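Local coordinates for extracellular solute-binding protein family 5 (Brucella melitensis, PDB 4ONY) that probably captures peptides or similar solutes in the periplasm and delivers them to an ABC transporter for uptake into the cell, at residues G278-Y287 with H562-R570. Sequence-based numbering, arbitrary orientation.
Sequences GNPIRWEKLY and HLPYQWVAR
Trp283 and Trp567 lie face to face, a compact example of how two indole rings can fasten a short helix to a β-strand. Their five-membered rings overlap with centroids 3.6 Å apart and planes tilted by only 8°. The overlap is head to tail: CB of Trp283 sits over the six-membered ring of Trp567, while CB of Trp567 stands 3.7 Å from the centroid of the six-membered ring of Trp283, almost on its normal, so each indole receives a CH-pi contact besides the stack. The Trp283 side chain already starts toward the strand; with CG opposite the backbone N (chi1 -170°) its indole lies over that of Trp567. The two NE1 atoms come close in this overlay, but both are donors and do not bond. Beyond the stack, Pro280 abuts the edge of the Trp567 ring, its CA 3.7 Å from CZ3 and near the ring plane. At the other end, Tyr287 CE2 rests 3.5 Å from Ala569 CB; the phenol OH bonds to Glu277, and Phe264 meets the ring edge to face.

Packing thins toward Gly278, which is exposed and meets Leu563 mainly through its carbonyl, with O 3.6 Å from CD1. Pro280 CB and Leu563 CD2 barely touch, at 4.5 Å. The outer side of the helix, with Ile281, Glu284 and Lys285, is exposed, Glu284 lying on Gln348. Asn279 starts this helix as its N-cap, OD1 accepting a nearly straight bond (172°) from Arg282 N at 3.1 Å, with the donor above the carbonyl plane.

Strand 566-571 is the central member of a three-stranded antiparallel sheet, between 274-277 and 297-302; the helix that follows edge strand 274-277 folds back against this middle strand, part of the α/β architecture of periplasmic binding proteins, here of solute-binding family 5.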
loop_
_atom_site.group_PDB
_atom_site.type_symbol
_atom_site.label_atom_id
_atom_site.label_comp_id
_atom_site.label_asym_id
_atom_site.label_seq_id
_atom_site.Cartn_x
_atom_site.Cartn_y
_atom_site.Cartn_z
ATOM N N GLY A 278 -11.680 -7.545 -6.798
ATOM C CA GLY A 278 -10.388 -7.495 -7.489
ATOM C C GLY A 278 -10.200 -8.454 -8.677
ATOM O O GLY A 278 -9.150 -8.448 -9.334
ATOM N N ASN A 279 -11.188 -9.294 -8.928
ATOM C CA ASN A 279 -11.069 -10.293 -9.943
ATOM C C ASN A 279 -11.803 -9.861 -11.218
ATOM O O ASN A 279 -13.035 -9.743 -11.203
ATOM C CB ASN A 279 -11.643 -11.572 -9.387
ATOM C CG ASN A 279 -11.531 -12.712 -10.362
ATOM O OD1 ASN A 279 -11.704 -12.549 -11.573
ATOM N ND2 ASN A 279 -11.307 -13.894 -9.832
ATOM N N PRO A 280 -11.063 -9.638 -12.323
ATOM C CA PRO A 280 -11.647 -9.051 -13.499
ATOM C C PRO A 280 -12.596 -9.960 -14.246
ATOM O O PRO A 280 -13.531 -9.462 -14.896
ATOM C CB PRO A 280 -10.446 -8.733 -14.397
ATOM C CG PRO A 280 -9.353 -9.578 -13.906
ATOM C CD PRO A 280 -9.625 -9.884 -12.473
ATOM N N ILE A 281 -12.363 -11.259 -14.185
ATOM C CA ILE A 281 -13.233 -12.226 -14.834
ATOM C C ILE A 281 -14.580 -12.240 -14.089
ATOM O O ILE A 281 -15.659 -12.191 -14.727
ATOM C CB ILE A 281 -12.600 -13.639 -14.860
ATOM C CG1 ILE A 281 -11.292 -13.626 -15.662
ATOM C CG2 ILE A 281 -13.543 -14.672 -15.455
ATOM C CD1 ILE A 281 -11.453 -13.115 -17.080
ATOM N N ARG A 282 -14.532 -12.279 -12.766
ATOM C CA ARG A 282 -15.772 -12.257 -11.967
ATOM C C ARG A 282 -16.564 -10.974 -12.212
ATOM O O ARG A 282 -17.763 -11.005 -12.441
ATOM C CB ARG A 282 -15.483 -12.426 -10.460
ATOM C CG ARG A 282 -16.731 -12.558 -9.586
ATOM C CD ARG A 282 -16.443 -13.240 -8.231
ATOM N NE ARG A 282 -15.455 -12.438 -7.545
ATOM C CZ ARG A 282 -14.509 -12.900 -6.746
ATOM N NH1 ARG A 282 -14.439 -14.179 -6.437
ATOM N NH2 ARG A 282 -13.657 -12.055 -6.242
ATOM N N TRP A 283 -15.885 -9.834 -12.177
ATOM C CA TRP A 283 -16.552 -8.552 -12.418
ATOM C C TRP A 283 -17.255 -8.541 -13.791
ATOM O O TRP A 283 -18.359 -8.093 -13.916
ATOM C CB TRP A 283 -15.525 -7.444 -12.372
ATOM C CG TRP A 283 -16.085 -5.991 -12.375
ATOM C CD1 TRP A 283 -15.949 -5.079 -13.389
ATOM C CD2 TRP A 283 -16.793 -5.319 -11.332
ATOM N NE1 TRP A 283 -16.507 -3.892 -13.035
ATOM C CE2 TRP A 283 -17.036 -3.998 -11.777
ATOM C CE3 TRP A 283 -17.224 -5.681 -10.070
ATOM C CZ2 TRP A 283 -17.690 -3.039 -10.983
ATOM C CZ3 TRP A 283 -17.879 -4.718 -9.273
ATOM C CH2 TRP A 283 -18.092 -3.414 -9.736
ATOM N N GLU A 284 -16.589 -9.077 -14.802
ATOM C CA GLU A 284 -17.080 -9.050 -16.165
ATOM C C GLU A 284 -18.212 -10.038 -16.377
ATOM O O GLU A 284 -19.136 -9.720 -17.061
ATOM C CB GLU A 284 -15.937 -9.386 -17.114
ATOM C CG GLU A 284 -16.322 -9.718 -18.539
ATOM C CD GLU A 284 -16.684 -8.464 -19.310
ATOM O OE1 GLU A 284 -16.247 -7.381 -18.846
ATOM O OE2 GLU A 284 -17.380 -8.581 -20.360
ATOM N N LYS A 285 -18.134 -11.210 -15.761
ATOM C CA LYS A 285 -19.018 -12.338 -16.075
ATOM C C LYS A 285 -20.129 -12.614 -15.065
ATOM O O LYS A 285 -21.199 -13.082 -15.450
ATOM C CB LYS A 285 -18.182 -13.629 -16.118
ATOM C CG LYS A 285 -17.171 -13.651 -17.234
ATOM C CD LYS A 285 -17.851 -13.670 -18.582
ATOM C CE LYS A 285 -16.886 -14.092 -19.678
ATOM N NZ LYS A 285 -17.602 -14.271 -20.973
ATOM N N LEU A 286 -19.835 -12.449 -13.768
ATOM C CA LEU A 286 -20.677 -13.058 -12.742
ATOM C C LEU A 286 -21.608 -12.128 -12.024
ATOM O O LEU A 286 -22.239 -12.532 -11.040
ATOM C CB LEU A 286 -19.829 -13.880 -11.740
ATOM C CG LEU A 286 -19.011 -15.029 -12.358
ATOM C CD1 LEU A 286 -18.226 -15.829 -11.315
ATOM C CD2 LEU A 286 -19.888 -15.962 -13.165
ATOM N N TYR A 287 -21.761 -10.897 -12.514
ATOM C CA TYR A 287 -22.713 -9.978 -11.927
ATOM C C TYR A 287 -23.954 -9.880 -12.815
ATOM O O TYR A 287 -24.563 -8.829 -12.941
ATOM C CB TYR A 287 -22.069 -8.601 -11.683
ATOM C CG TYR A 287 -21.067 -8.572 -10.543
ATOM C CD1 TYR A 287 -19.804 -9.089 -10.696
ATOM C CD2 TYR A 287 -21.391 -8.027 -9.298
ATOM C CE1 TYR A 287 -18.897 -9.073 -9.644
ATOM C CE2 TYR A 287 -20.482 -8.007 -8.253
ATOM C CZ TYR A 287 -19.227 -8.510 -8.443
ATOM O OH TYR A 287 -18.290 -8.508 -7.422
ATOM N N HIS A 562 -2.408 -3.622 -14.062
ATOM C CA HIS A 562 -3.145 -3.254 -12.866
ATOM C C HIS A 562 -4.552 -2.896 -13.297
ATOM O O HIS A 562 -4.810 -2.649 -14.503
ATOM C CB HIS A 562 -2.483 -2.026 -12.201
ATOM C CG HIS A 562 -2.568 -0.782 -13.020
ATOM N ND1 HIS A 562 -1.728 -0.528 -14.090
ATOM C CD2 HIS A 562 -3.435 0.255 -12.980
ATOM C CE1 HIS A 562 -2.094 0.592 -14.693
ATOM N NE2 HIS A 562 -3.116 1.096 -14.029
ATOM N N LEU A 563 -5.449 -2.803 -12.332
ATOM C CA LEU A 563 -6.830 -2.423 -12.610
ATOM C C LEU A 563 -6.936 -0.912 -12.549
ATOM O O LEU A 563 -6.599 -0.347 -11.573
ATOM C CB LEU A 563 -7.762 -3.067 -11.561
ATOM C CG LEU A 563 -7.954 -4.570 -11.738
ATOM C CD1 LEU A 563 -8.840 -5.095 -10.639
ATOM C CD2 LEU A 563 -8.550 -4.896 -13.104
ATOM N N PRO A 564 -7.431 -0.250 -13.590
ATOM C CA PRO A 564 -7.477 1.189 -13.518
ATOM C C PRO A 564 -8.599 1.807 -12.645
ATOM O O PRO A 564 -8.521 3.000 -12.299
ATOM C CB PRO A 564 -7.684 1.586 -14.972
ATOM C CG PRO A 564 -8.435 0.441 -15.578
ATOM C CD PRO A 564 -7.873 -0.763 -14.890
ATOM N N TYR A 565 -9.606 1.013 -12.271
ATOM C CA TYR A 565 -10.619 1.474 -11.343
ATOM C C TYR A 565 -10.719 0.530 -10.152
ATOM O O TYR A 565 -10.533 -0.677 -10.299
ATOM C CB TYR A 565 -11.972 1.523 -12.057
ATOM C CG TYR A 565 -12.027 2.480 -13.231
ATOM C CD1 TYR A 565 -12.367 3.807 -13.038
ATOM C CD2 TYR A 565 -11.745 2.059 -14.506
ATOM C CE1 TYR A 565 -12.425 4.705 -14.086
ATOM C CE2 TYR A 565 -11.775 2.957 -15.590
ATOM C CZ TYR A 565 -12.115 4.291 -15.371
ATOM O OH TYR A 565 -12.204 5.281 -16.371
ATOM N N GLN A 566 -11.138 1.075 -9.026
ATOM C CA GLN A 566 -11.521 0.303 -7.862
ATOM C C GLN A 566 -12.984 -0.081 -8.095
ATOM O O GLN A 566 -13.774 0.715 -8.639
ATOM C CB GLN A 566 -11.501 1.151 -6.602
ATOM C CG GLN A 566 -10.161 1.788 -6.227
ATOM C CD GLN A 566 -10.279 2.588 -4.919
ATOM O OE1 GLN A 566 -11.052 3.544 -4.831
ATOM N NE2 GLN A 566 -9.507 2.179 -3.889
ATOM N N TRP A 567 -13.326 -1.274 -7.653
ATOM C CA TRP A 567 -14.631 -1.817 -7.886
ATOM C C TRP A 567 -15.259 -2.220 -6.597
ATOM O O TRP A 567 -14.691 -3.048 -5.882
ATOM C CB TRP A 567 -14.484 -3.080 -8.767
ATOM C CG TRP A 567 -14.047 -2.896 -10.176
ATOM C CD1 TRP A 567 -14.259 -1.817 -10.983
ATOM C CD2 TRP A 567 -13.430 -3.879 -10.979
ATOM N NE1 TRP A 567 -13.754 -2.046 -12.223
ATOM C CE2 TRP A 567 -13.261 -3.321 -12.266
ATOM C CE3 TRP A 567 -13.015 -5.172 -10.745
ATOM C CZ2 TRP A 567 -12.708 -4.036 -13.328
ATOM C CZ3 TRP A 567 -12.404 -5.884 -11.800
ATOM C CH2 TRP A 567 -12.261 -5.312 -13.067
ATOM N N VAL A 568 -16.452 -1.700 -6.331
ATOM C CA VAL A 568 -17.254 -2.109 -5.167
ATOM C C VAL A 568 -18.710 -2.273 -5.584
ATOM O O VAL A 568 -19.339 -1.333 -6.085
ATOM C CB VAL A 568 -17.199 -1.086 -4.001
ATOM C CG1 VAL A 568 -17.962 -1.626 -2.810
ATOM C CG2 VAL A 568 -15.758 -0.767 -3.594
ATOM N N ALA A 569 -19.242 -3.485 -5.434
ATOM C CA ALA A 569 -20.651 -3.728 -5.695
ATOM C C ALA A 569 -21.357 -3.529 -4.373
ATOM O O ALA A 569 -20.789 -3.846 -3.326
ATOM C CB ALA A 569 -20.893 -5.132 -6.226
ATOM N N ARG A 570 -22.529 -2.926 -4.398
ATOM C CA ARG A 570 -23.241 -2.634 -3.165
ATOM C C ARG A 570 -24.751 -2.759 -3.343
ATOM O O ARG A 570 -25.299 -2.382 -4.397
ATOM C CB ARG A 570 -22.887 -1.238 -2.649
ATOM C CG ARG A 570 -23.433 -0.080 -3.469
ATOM C CD ARG A 570 -23.024 1.315 -2.940
ATOM N NE ARG A 570 -23.096 2.251 -4.045
ATOM C CZ ARG A 570 -24.200 2.875 -4.455
ATOM N NH1 ARG A 570 -25.365 2.800 -3.809
ATOM N NH2 ARG A 570 -24.119 3.650 -5.517
#